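PDB 4Z9D: pertussis toxin-like subunit ArtA from Escherichia coli, which probably acts as an NAD-dependent ADP-ribosyltransferase, the A subunit of a pertussis-like AB5 toxin directed at trimeric G proteins. Local coordinates for residues A[61-69]-A[136-147]. The protein carries 2 engineered substitutions. Sequence-based numbering, arbitrary orientation.
Sequences YNIARQYYS and LTYDRFNSQVSD. With NAD (nicotinamide-adenine-dinucleotide), chain F.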
ATOM      1  N   TYR A  61       1.906   6.274  -9.782  1.00  8.76           N
ATOM      2  CA  TYR A  61       2.363   7.597 -10.220  1.00 11.76           C
ATOM      3  C   TYR A  61       1.523   8.732  -9.636  1.00  8.12           C
ATOM      4  O   TYR A  61       2.043   9.810  -9.303  1.00 10.95           O
ATOM      5  CB  TYR A  61       2.358   7.691 -11.745  1.00  8.04           C
ATOM      6  CG  TYR A  61       3.413   6.835 -12.386  1.00 10.25           C
ATOM      7  CD1 TYR A  61       4.753   7.203 -12.335  1.00 12.40           C
ATOM      8  CD2 TYR A  61       3.078   5.648 -13.023  1.00  8.79           C
ATOM      9  CE1 TYR A  61       5.735   6.423 -12.921  1.00 12.71           C
ATOM     10  CE2 TYR A  61       4.053   4.854 -13.612  1.00  9.06           C
ATOM     11  CZ  TYR A  61       5.377   5.250 -13.556  1.00 14.51           C
ATOM     12  OH  TYR A  61       6.343   4.466 -14.136  1.00 15.68           O
ATOM     13  N   ASN A  62       0.225   8.497  -9.528  1.00  8.22           N
ATOM     14  CA  ASN A  62      -0.689   9.505  -9.007  1.00 10.35           C
ATOM     15  C   ASN A  62      -0.547   9.693  -7.509  1.00 10.82           C
ATOM     16  O   ASN A  62      -0.626  10.809  -7.005  1.00 11.56           O
ATOM     17  CB  ASN A  62      -2.125   9.139  -9.348  1.00 11.51           C
ATOM     18  CG  ASN A  62      -2.417   9.258 -10.834  1.00 11.34           C
ATOM     19  OD1 ASN A  62      -1.749  10.007 -11.562  1.00 11.08           O
ATOM     20  ND2 ASN A  62      -3.423   8.518 -11.296  1.00  6.90           N
ATOM     21  N   ILE A  63      -0.366   8.589  -6.790  1.00  7.68           N
ATOM     22  CA  ILE A  63      -0.046   8.653  -5.364  1.00  9.88           C
ATOM     23  C   ILE A  63       1.263   9.424  -5.130  1.00 11.56           C
ATOM     24  O   ILE A  63       1.347  10.283  -4.246  1.00 11.55           O
ATOM     25  CB  ILE A  63       0.058   7.230  -4.763  1.00 11.43           C
ATOM     26  CG1 ILE A  63      -1.318   6.563  -4.744  1.00 11.70           C
ATOM     27  CG2 ILE A  63       0.651   7.260  -3.357  1.00 12.34           C
ATOM     28  CD1 ILE A  63      -1.261   5.052  -4.472  1.00 15.19           C
ATOM     29  N   ALA A  64       2.283   9.120  -5.926  1.00  8.57           N
ATOM     30  CA  ALA A  64       3.557   9.814  -5.798  1.00  8.30           C
ATOM     31  C   ALA A  64       3.402  11.316  -6.085  1.00 11.58           C
ATOM     32  O   ALA A  64       4.008  12.148  -5.403  1.00  8.85           O
ATOM     33  CB  ALA A  64       4.574   9.217  -6.724  1.00 10.24           C
ATOM     34  N   ARG A  65       2.613  11.655  -7.102  1.00  9.81           N
ATOM     35  CA  ARG A  65       2.375  13.063  -7.430  1.00  8.77           C
ATOM     36  C   ARG A  65       1.756  13.814  -6.256  1.00 14.85           C
ATOM     37  O   ARG A  65       2.146  14.944  -5.940  1.00 15.52           O
ATOM     38  CB  ARG A  65       1.460  13.183  -8.639  1.00 10.19           C
ATOM     39  CG  ARG A  65       1.039  14.608  -8.957  1.00 14.01           C
ATOM     40  CD  ARG A  65       0.241  14.641 -10.257  1.00 13.54           C
ATOM     41  NE  ARG A  65       1.081  14.280 -11.394  1.00 13.40           N
ATOM     42  CZ  ARG A  65       1.041  13.114 -12.026  1.00 12.18           C
ATOM     43  NH1 ARG A  65       0.205  12.168 -11.631  1.00 14.46           N
ATOM     44  NH2 ARG A  65       1.858  12.892 -13.046  1.00 12.15           N
ATOM     45  N   GLN A  66       0.791  13.162  -5.613  1.00 12.03           N
ATOM     46  CA  GLN A  66       0.102  13.727  -4.462  1.00 15.72           C
ATOM     47  C   GLN A  66       1.101  14.070  -3.358  1.00 16.66           C
ATOM     48  O   GLN A  66       1.065  15.165  -2.792  1.00 17.11           O
ATOM     49  CB  GLN A  66      -0.954  12.736  -3.957  1.00 17.03           C
ATOM     50  CG  GLN A  66      -1.754  13.192  -2.751  1.00 24.67           C
ATOM     51  CD  GLN A  66      -2.503  12.045  -2.081  1.00 31.44           C
ATOM     52  OE1 GLN A  66      -2.590  10.940  -2.624  1.00 29.01           O
ATOM     53  NE2 GLN A  66      -3.035  12.302  -0.889  1.00 44.75           N
ATOM     54  N   TYR A  67       2.017  13.147  -3.086  1.00 12.94           N
ATOM     55  CA  TYR A  67       3.015  13.353  -2.049  1.00 15.75           C
ATOM     56  C   TYR A  67       4.055  14.393  -2.455  1.00 16.73           C
ATOM     57  O   TYR A  67       4.384  15.278  -1.671  1.00 16.68           O
ATOM     58  CB  TYR A  67       3.694  12.029  -1.706  1.00 12.88           C
ATOM     59  CG  TYR A  67       2.742  11.016  -1.099  1.00 16.21           C
ATOM     60  CD1 TYR A  67       1.495  11.402  -0.632  1.00 20.21           C
ATOM     61  CD2 TYR A  67       3.080   9.678  -1.024  1.00 19.88           C
ATOM     62  CE1 TYR A  67       0.617  10.489  -0.089  1.00 24.26           C
ATOM     63  CE2 TYR A  67       2.210   8.753  -0.478  1.00 17.01           C
ATOM     64  CZ  TYR A  67       0.979   9.164  -0.014  1.00 24.31           C
ATOM     65  OH  TYR A  67       0.097   8.251   0.532  1.00 27.13           O
ATOM     66  N   TYR A  68       4.554  14.289  -3.684  1.00 11.05           N
ATOM     67  CA  TYR A  68       5.561  15.217  -4.212  1.00 15.64           C
ATOM     68  C   TYR A  68       5.108  16.670  -4.206  1.00 15.71           C
ATOM     69  O   TYR A  68       5.898  17.583  -3.988  1.00 17.36           O
ATOM     70  CB  TYR A  68       5.919  14.824  -5.643  1.00 10.53           C
ATOM     71  CG  TYR A  68       7.063  13.852  -5.792  1.00 12.89           C
ATOM     72  CD1 TYR A  68       6.952  12.759  -6.650  1.00 12.93           C
ATOM     73  CD2 TYR A  68       8.256  14.035  -5.114  1.00 13.75           C
ATOM     74  CE1 TYR A  68       7.992  11.865  -6.804  1.00 12.99           C
ATOM     75  CE2 TYR A  68       9.304  13.147  -5.263  1.00 16.86           C
ATOM     76  CZ  TYR A  68       9.166  12.066  -6.115  1.00 16.93           C
ATOM     77  OH  TYR A  68      10.208  11.178  -6.274  1.00 23.21           O
ATOM     78  N   SER A  69       3.827  16.887  -4.449  1.00 13.72           N
ATOM     79  CA  SER A  69       3.333  18.240  -4.614  1.00 18.19           C
ATOM     80  C   SER A  69       2.790  18.816  -3.310  1.00 20.65           C
ATOM     81  O   SER A  69       2.268  19.920  -3.292  1.00 22.03           O
ATOM     82  CB  SER A  69       2.263  18.282  -5.713  1.00 23.28           C
ATOM     83  OG  SER A  69       1.094  17.596  -5.318  1.00 25.15           O
ATOM     84  N   LEU A 136      11.663   7.367  -7.911  1.00 12.70           N
ATOM     85  CA  LEU A 136      10.797   8.180  -8.773  1.00 11.90           C
ATOM     86  C   LEU A 136      11.350   9.588  -8.911  1.00 16.80           C
ATOM     87  O   LEU A 136      11.845  10.163  -7.949  1.00 17.53           O
ATOM     88  CB  LEU A 136       9.364   8.225  -8.227  1.00 12.02           C
ATOM     89  CG  LEU A 136       8.636   6.883  -8.083  1.00 10.41           C
ATOM     90  CD1 LEU A 136       7.259   7.051  -7.486  1.00 13.81           C
ATOM     91  CD2 LEU A 136       8.538   6.200  -9.434  1.00 13.12           C
ATOM     92  N   THR A 137      11.334  10.122 -10.127  1.00 14.01           N
ATOM     93  CA  THR A 137      11.751  11.507 -10.334  1.00 13.01           C
ATOM     94  C   THR A 137      10.521  12.407 -10.455  1.00 13.77           C
ATOM     95  O   THR A 137       9.474  11.964 -10.929  1.00 13.39           O
ATOM     96  CB  THR A 137      12.632  11.645 -11.588  1.00 16.22           C
ATOM     97  OG1 THR A 137      11.833  11.399 -12.744  1.00 19.07           O
ATOM     98  CG2 THR A 137      13.786  10.631 -11.554  1.00 16.94           C
ATOM     99  N   TYR A 138      10.654  13.668 -10.052  1.00 14.55           N
ATOM    100  CA  TYR A 138       9.543  14.615 -10.082  1.00 13.05           C
ATOM    101  C   TYR A 138       9.952  15.924 -10.749  1.00 14.29           C
ATOM    102  O   TYR A 138      10.947  16.537 -10.363  1.00 14.37           O
ATOM    103  CB  TYR A 138       9.042  14.896  -8.672  1.00 15.18           C
ATOM    104  CG  TYR A 138       7.839  15.804  -8.588  1.00 15.54           C
ATOM    105  CD1 TYR A 138       7.880  16.960  -7.825  1.00 19.42           C
ATOM    106  CD2 TYR A 138       6.660  15.498  -9.247  1.00 16.87           C
ATOM    107  CE1 TYR A 138       6.788  17.790  -7.722  1.00 16.41           C
ATOM    108  CE2 TYR A 138       5.557  16.328  -9.157  1.00 20.29           C
ATOM    109  CZ  TYR A 138       5.629  17.469  -8.384  1.00 18.45           C
ATOM    110  OH  TYR A 138       4.537  18.296  -8.278  1.00 26.69           O
ATOM    111  N   ASP A 139       9.196  16.318 -11.770  1.00  9.24           N
ATOM    112  CA  ASP A 139       9.353  17.632 -12.398  1.00 11.27           C
ATOM    113  C   ASP A 139       8.189  18.493 -11.948  1.00 13.54           C
ATOM    114  O   ASP A 139       7.074  18.383 -12.459  1.00 13.91           O
ATOM    115  CB  ASP A 139       9.401  17.510 -13.925  1.00 12.39           C
ATOM    116  CG  ASP A 139       9.428  18.868 -14.640  1.00 18.79           C
ATOM    117  OD1 ASP A 139       9.455  18.875 -15.889  1.00 16.66           O
ATOM    118  OD2 ASP A 139       9.447  19.918 -13.967  1.00 13.51           O
ATOM    119  N   ARG A 140       8.459  19.357 -10.982  1.00 12.49           N
ATOM    120  CA  ARG A 140       7.420  20.126 -10.319  1.00 16.33           C
ATOM    121  C   ARG A 140       6.788  21.159 -11.256  1.00 13.95           C
ATOM    122  O   ARG A 140       5.646  21.577 -11.050  1.00 15.80           O
ATOM    123  CB  ARG A 140       8.020  20.783  -9.061  1.00 15.98           C
ATOM    124  CG  ARG A 140       9.007  21.932  -9.345  1.00 23.85           C
ATOM    125  CD  ARG A 140       9.654  22.467  -8.050  1.00 32.29           C
ATOM    126  NE  ARG A 140      10.603  23.567  -8.277  1.00 34.63           N
ATOM    127  CZ  ARG A 140      11.869  23.419  -8.673  1.00 38.35           C
ATOM    128  NH1 ARG A 140      12.361  22.214  -8.930  1.00 41.94           N
ATOM    129  NH2 ARG A 140      12.645  24.485  -8.839  1.00 39.48           N
ATOM    130  N   PHE A 141       7.515  21.545 -12.301  1.00 15.78           N
ATOM    131  CA  PHE A 141       7.021  22.549 -13.249  1.00 14.03           C
ATOM    132  C   PHE A 141       5.901  22.022 -14.169  1.00 16.74           C
ATOM    133  O   PHE A 141       5.058  22.799 -14.635  1.00 12.57           O
ATOM    134  CB  PHE A 141       8.176  23.065 -14.110  1.00 15.24           C
ATOM    135  CG  PHE A 141       9.314  23.626 -13.311  1.00 18.28           C
ATOM    136  CD1 PHE A 141       9.186  24.833 -12.649  1.00 22.70           C
ATOM    137  CD2 PHE A 141      10.525  22.944 -13.244  1.00 19.56           C
ATOM    138  CE1 PHE A 141      10.232  25.342 -11.911  1.00 25.96           C
ATOM    139  CE2 PHE A 141      11.581  23.450 -12.512  1.00 26.75           C
ATOM    140  CZ  PHE A 141      11.434  24.652 -11.844  1.00 22.40           C
ATOM    141  N   ASN A 142       5.900  20.713 -14.433  1.00 11.85           N
ATOM    142  CA  ASN A 142       4.911  20.119 -15.336  1.00 10.28           C
ATOM    143  C   ASN A 142       4.158  18.955 -14.695  1.00 15.69           C
ATOM    144  O   ASN A 142       3.508  18.165 -15.392  1.00 12.00           O
ATOM    145  CB  ASN A 142       5.598  19.672 -16.624  1.00 12.13           C
ATOM    146  CG  ASN A 142       6.277  20.816 -17.338  1.00 15.42           C
ATOM    147  OD1 ASN A 142       5.617  21.734 -17.837  1.00 16.25           O
ATOM    148  ND2 ASN A 142       7.600  20.809 -17.335  1.00 15.82           N
ATOM    149  N   SER A 143       4.260  18.870 -13.367  1.00 14.62           N
ATOM    150  CA  SER A 143       3.643  17.815 -12.559  1.00 11.84           C
ATOM    151  C   SER A 143       3.870  16.430 -13.174  1.00 13.70           C
ATOM    152  O   SER A 143       2.934  15.653 -13.369  1.00 12.05           O
ATOM    153  CB  SER A 143       2.148  18.122 -12.389  1.00 11.97           C
ATOM    154  OG  SER A 143       1.520  17.285 -11.444  1.00 12.60           O
ATOM    155  N   GLN A 144       5.130  16.137 -13.485  1.00 10.97           N
ATOM    156  CA  GLN A 144       5.502  14.932 -14.227  1.00 10.77           C
ATOM    157  C   GLN A 144       6.307  13.965 -13.350  1.00 13.02           C
ATOM    158  O   GLN A 144       7.335  14.334 -12.779  1.00 12.24           O
ATOM    159  CB  GLN A 144       6.302  15.312 -15.486  1.00 11.89           C
ATOM    160  CG  GLN A 144       6.262  14.272 -16.621  1.00 12.44           C
ATOM    161  CD  GLN A 144       6.985  12.967 -16.287  1.00 12.59           C
ATOM    162  OE1 GLN A 144       8.110  12.971 -15.779  1.00 16.21           O
ATOM    163  NE2 GLN A 144       6.340  11.843 -16.590  1.00 10.98           N
ATOM    164  N   VAL A 145       5.820  12.737 -13.220  1.00 10.82           N
ATOM    165  CA  VAL A 145       6.511  11.724 -12.426  1.00  8.62           C
ATOM    166  C   VAL A 145       7.029  10.636 -13.360  1.00 11.39           C
ATOM    167  O   VAL A 145       6.266  10.080 -14.143  1.00  8.54           O
ATOM    168  CB  VAL A 145       5.581  11.089 -11.366  1.00 10.00           C
ATOM    169  CG1 VAL A 145       6.361  10.123 -10.485  1.00  8.67           C
ATOM    170  CG2 VAL A 145       4.910  12.168 -10.516  1.00 11.30           C
ATOM    171  N   SER A 146       8.322  10.333 -13.280  1.00  9.35           N
ATOM    172  CA  SER A 146       8.911   9.272 -14.102  1.00 13.21           C
ATOM    173  C   SER A 146       9.763   8.308 -13.274  1.00 13.43           C
ATOM    174  O   SER A 146      10.014   8.547 -12.098  1.00 12.29           O
ATOM    175  CB  SER A 146       9.790   9.870 -15.209  1.00 15.96           C
ATOM    176  OG  SER A 146       9.019  10.582 -16.165  1.00 23.62           O
ATOM    177  N   ASP A 147      10.191   7.219 -13.902  1.00 14.12           N
ATOM    178  CA  ASP A 147      11.067   6.234 -13.257  1.00 11.84           C
ATOM    179  C   ASP A 147      12.523   6.660 -13.323  1.00 17.89           C
ATOM    180  O   ASP A 147      13.039   6.937 -14.410  1.00 17.86           O
ATOM    181  CB  ASP A 147      10.921   4.857 -13.907  1.00 13.88           C
ATOM    182  CG  ASP A 147       9.589   4.202 -13.617  1.00 19.40           C
ATOM    183  OD1 ASP A 147       9.465   2.995 -13.916  1.00 17.98           O
ATOM    184  OD2 ASP A 147       8.677   4.875 -13.083  1.00 19.17           O
TER
HETATM  185  PA  NAD F 202       1.969   5.611   5.522  1.00 18.45           P
HETATM  186  O1A NAD F 202       2.012   4.126   5.531  1.00 18.11           O
HETATM  187  O2A NAD F 202       1.784   6.346   6.799  1.00 23.19           O
HETATM  188  O5B NAD F 202       3.324   6.117   4.771  1.00 20.54           O
HETATM  189  C5B NAD F 202       3.709   7.496   4.637  1.00 17.85           C
HETATM  190  C4B NAD F 202       5.181   7.614   5.084  1.00 21.31           C
HETATM  191  O4B NAD F 202       5.298   7.361   6.517  1.00 22.77           O
HETATM  192  C3B NAD F 202       5.984   6.514   4.459  1.00 19.75           C
HETATM  193  O3B NAD F 202       6.294   6.903   3.086  1.00 21.62           O
HETATM  194  C2B NAD F 202       7.205   6.581   5.330  1.00 20.34           C
HETATM  195  O2B NAD F 202       7.826   7.836   5.114  1.00 21.14           O
HETATM  196  C1B NAD F 202       6.548   6.638   6.719  1.00 24.13           C
HETATM  197  N9A NAD F 202       6.106   5.351   7.365  1.00 20.96           N
HETATM  198  C8A NAD F 202       5.109   4.501   7.122  1.00 20.06           C
HETATM  199  N7A NAD F 202       5.158   3.536   8.044  1.00 19.34           N
HETATM  200  C5A NAD F 202       6.172   3.796   8.875  1.00 22.05           C
HETATM  201  C6A NAD F 202       6.647   3.155   9.958  1.00 21.39           C
HETATM  202  N6A NAD F 202       6.019   2.038  10.317  1.00 18.66           N
HETATM  203  N1A NAD F 202       7.706   3.606  10.651  1.00 21.41           N
HETATM  204  C2A NAD F 202       8.320   4.783  10.230  1.00 29.33           C
HETATM  205  N3A NAD F 202       7.811   5.434   9.097  1.00 22.35           N
HETATM  206  C4A NAD F 202       6.749   4.926   8.450  1.00 22.76           C
HETATM  207  O3  NAD F 202       0.829   6.093   4.541  1.00 14.58           O
HETATM  208  PN  NAD F 202       0.613   5.484   3.048  1.00 16.80           P
HETATM  209  O1N NAD F 202       0.918   4.027   3.025  1.00 17.73           O
HETATM  210  O2N NAD F 202       1.235   6.399   2.066  1.00 20.91           O
HETATM  211  O5D NAD F 202      -0.971   5.616   2.978  1.00 19.02           O
HETATM  212  C5D NAD F 202      -1.643   6.865   3.189  1.00 22.02           C
HETATM  213  C4D NAD F 202      -2.980   6.859   2.441  1.00 18.57           C
HETATM  214  O4D NAD F 202      -2.638   6.471   1.066  1.00 16.99           O
HETATM  215  C3D NAD F 202      -3.935   5.780   2.988  1.00 15.83           C
HETATM  216  O3D NAD F 202      -5.300   6.145   2.752  1.00 20.61           O
HETATM  217  C2D NAD F 202      -3.569   4.632   2.069  1.00 16.63           C
HETATM  218  O2D NAD F 202      -4.605   3.626   2.048  1.00 20.25           O
HETATM  219  C1D NAD F 202      -3.428   5.320   0.716  1.00 18.82           C
HETATM  220  N1N NAD F 202      -2.698   4.413  -0.239  1.00 16.07           N
HETATM  221  C2N NAD F 202      -1.282   4.419  -0.294  1.00 12.48           C
HETATM  222  C3N NAD F 202      -0.567   3.565  -1.134  1.00 12.48           C
HETATM  223  C7N NAD F 202       0.840   3.593  -1.191  1.00 12.36           C
HETATM  224  O7N NAD F 202       1.438   2.951  -2.214  1.00 11.53           O
HETATM  225  N7N NAD F 202       1.505   4.290  -0.266  1.00 11.22           N
HETATM  226  C4N NAD F 202      -1.282   2.678  -1.936  1.00 13.94           C
HETATM  227  C5N NAD F 202      -2.676   2.661  -1.900  1.00 13.43           C
HETATM  228  C6N NAD F 202      -3.392   3.505  -1.057  1.00 14.43           C
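Tyr68 and Tyr138 run past each other with near-parallel planes (4° apart), slid so far that the rings barely overlap and each instead covers the other's CB, which sits 3.5 Å from the ring centroid in both cases. Flat aromatic faces suit this reciprocal CH-pi packing, and its hydroxyl lets Tyr68 OH also donate to Leu136 O (2.6 Å), approaching from above the carbonyl plane. The tight core continues with small and branched aliphatics. Ala64, short enough to let the helix come close, brings CB to 3.5 Å from Leu136 CD1, while a chi1 of -175° turns Val145 CG1 to the Tyr61 ring edge and leaves CG2 for Arg65.

Towards solvent, polar groups take over. Arg65, long and bent at chi3, lays its flat guanidinium side-on so that NE and NH2 share Ser143 O, each at 3.0 Å, with Val145 CG2 over one face. Aspartate's two oxygens serve two partners: Asp147 OD2 accepts from Tyr61 OH (2.6 Å), while Asp147 OD1 forms a salt bridge with Arg79.

Helix 57-68 thus packs on a beta hairpin with a G1 bulge, while its other side gives Tyr67 OH to NAD O2N (2.7 Å), bordering the NAD pocket of the ADP-ribosyltransferase fold.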